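Ribokinase, putative (Burkholderia thailandensis, PDB 3B1N) probably phosphorylates nucleosides as a kinase of the pfkB (ribokinase) family, binding a nucleoside such as mizoribine alongside ADP. Local coordinates at residues G51-A56 / A254-L259. Residues are numbered along the deposited sequence; the frame is centred on the assembly and turned at random.
Sequences GNIAYA and AFRGGL. With MZR (5-hydroxy-1-(beta-D-ribofuranosyl)-1H-imidazole-4-carboxamide), chain F.
Ala-56 and Gly-257 face each other where the CA atoms of two buried helical segments come nearest (4.8 Å), a worked example of how small residues bring helix backbones together. The CB of Ala-56 points toward helix 251-264 and rests 3.8 Å from the CA of Gly-257, while also meeting the carbonyl O of Ala-254 at 3.7 Å. Gly-257 presents its bare CA to that methyl, and with two such small residues opposed the axes of 51-56 and 254-259 come within 7.4 Å at a crossing angle of -47°. One turn earlier, Ile-53 lies along the side of the interface and uses both branches. Its CG2, anti to the backbone N, settles against the backbone of Gly-257, whereas CG1, beside that N (chi1 -68°), reaches the CB of Arg-256 at 4.1 Å; the isoleucine crosses the arginine chain at a slant, CD1 meeting the Arg-256 CD at 4.2 Å. The extended arginine then leads its guanidinium away, to a salt bridge with Asp-166 through NE and a hydrogen bond from NH1 to the carbonyl of Gly-252. Asn-52 faces the nucleoside instead: ND2 donates to mizoribine O3' (3.0 Å, 148° at the hydrogen) and to Asp-253 OD2, which also bonds the ligand, while Gln-290 holds OD1 and would help fix the amide's rotation. The pair thus joins helix 49-59, following nucleoside-pocket Gly-47 and Gly-48, to helix 251-264, whose start gives Gly-252 to the ADP site and Asp-253 to the nucleoside site, at the core of the ribokinase fold.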
# COMPACT_ATOMS: atom_id res chain seq x y z
N GLY B 51 -18.89 7.62 5.21
CA GLY B 51 -19.16 8.48 4.06
C GLY B 51 -19.65 7.58 2.91
O GLY B 51 -20.62 7.94 2.20
N ASN B 52 -18.94 6.48 2.68
CA ASN B 52 -19.29 5.61 1.54
C ASN B 52 -20.67 4.99 1.67
O ASN B 52 -21.44 4.97 0.71
CB ASN B 52 -18.25 4.49 1.44
CG ASN B 52 -16.82 5.02 1.18
OD1 ASN B 52 -16.59 6.14 0.73
ND2 ASN B 52 -15.86 4.11 1.39
N ILE B 53 -20.97 4.49 2.86
CA ILE B 53 -22.24 3.79 3.05
C ILE B 53 -23.36 4.80 2.96
O ILE B 53 -24.38 4.51 2.33
CB ILE B 53 -22.25 3.04 4.41
CG1 ILE B 53 -21.26 1.86 4.38
CG2 ILE B 53 -23.70 2.55 4.75
CD1 ILE B 53 -20.94 1.34 5.78
N ALA B 54 -23.17 5.97 3.60
CA ALA B 54 -24.21 7.00 3.50
C ALA B 54 -24.40 7.46 2.07
O ALA B 54 -25.52 7.76 1.66
CB ALA B 54 -23.88 8.18 4.39
N TYR B 55 -23.31 7.57 1.29
CA TYR B 55 -23.43 8.03 -0.11
C TYR B 55 -24.35 7.04 -0.88
O TYR B 55 -25.21 7.49 -1.64
CB TYR B 55 -22.03 8.12 -0.73
CG TYR B 55 -22.05 8.55 -2.18
CD1 TYR B 55 -22.22 9.88 -2.52
CD2 TYR B 55 -21.93 7.60 -3.18
CE1 TYR B 55 -22.30 10.28 -3.86
CE2 TYR B 55 -21.97 8.00 -4.53
CZ TYR B 55 -22.16 9.31 -4.84
OH TYR B 55 -22.22 9.75 -6.16
N ALA B 56 -24.13 5.75 -0.69
CA ALA B 56 -24.95 4.72 -1.34
C ALA B 56 -26.41 4.81 -0.91
O ALA B 56 -27.30 4.80 -1.77
CB ALA B 56 -24.39 3.34 -1.08
N ALA B 254 -20.74 0.21 -0.70
CA ALA B 254 -21.88 0.44 -1.60
C ALA B 254 -22.92 -0.65 -1.34
O ALA B 254 -24.14 -0.38 -1.25
CB ALA B 254 -21.43 0.45 -3.07
N PHE B 255 -22.46 -1.89 -1.26
CA PHE B 255 -23.31 -3.05 -0.93
C PHE B 255 -24.05 -2.81 0.37
O PHE B 255 -25.27 -3.00 0.46
CB PHE B 255 -22.39 -4.31 -0.89
CG PHE B 255 -23.11 -5.61 -0.63
CD1 PHE B 255 -23.36 -6.53 -1.67
CD2 PHE B 255 -23.49 -5.94 0.67
CE1 PHE B 255 -24.03 -7.76 -1.36
CE2 PHE B 255 -24.11 -7.15 0.96
CZ PHE B 255 -24.40 -8.04 -0.07
N ARG B 256 -23.35 -2.38 1.40
CA ARG B 256 -24.02 -2.15 2.70
C ARG B 256 -25.08 -1.05 2.60
O ARG B 256 -26.15 -1.20 3.24
CB ARG B 256 -22.96 -1.79 3.76
CG ARG B 256 -22.26 -3.05 4.24
CD ARG B 256 -20.88 -2.69 4.76
NE ARG B 256 -20.12 -3.84 5.21
CZ ARG B 256 -19.66 -4.82 4.42
NH1 ARG B 256 -19.96 -4.89 3.14
NH2 ARG B 256 -18.95 -5.78 4.95
N GLY B 257 -24.86 0.01 1.84
CA GLY B 257 -25.91 1.04 1.58
C GLY B 257 -27.16 0.39 1.00
O GLY B 257 -28.29 0.67 1.46
N GLY B 258 -26.98 -0.49 0.01
CA GLY B 258 -28.17 -1.13 -0.60
C GLY B 258 -28.85 -2.05 0.37
O GLY B 258 -30.10 -2.13 0.40
N LEU B 259 -28.08 -2.80 1.13
CA LEU B 259 -28.66 -3.69 2.13
C LEU B 259 -29.48 -2.89 3.14
O LEU B 259 -30.62 -3.29 3.45
CB LEU B 259 -27.58 -4.48 2.82
CG LEU B 259 -28.09 -5.78 3.38
CD1 LEU B 259 -28.28 -6.78 2.24
CD2 LEU B 259 -27.08 -6.32 4.40
N1 MZR F . -10.64 2.18 10.00
O3 MZR F . -12.09 3.18 7.83
C4 MZR F . -11.01 2.57 7.15
C5 MZR F . -9.91 1.86 7.77
C6 MZR F . -9.71 1.68 9.21
O6 MZR F . -8.66 1.07 9.54
N7 MZR F . -9.15 1.48 6.71
C8 MZR F . -9.75 1.90 5.57
N9 MZR F . -10.90 2.59 5.83
C1' MZR F . -11.84 3.15 4.85
C2' MZR F . -11.26 3.98 3.71
O2' MZR F . -11.30 5.33 4.14
C3' MZR F . -12.18 3.60 2.52
O3' MZR F . -12.93 4.66 1.94
C4' MZR F . -13.09 2.54 3.07
O4' MZR F . -12.38 2.02 4.18
C5' MZR F . -13.35 1.45 2.05
O5' MZR F . -14.27 0.51 2.67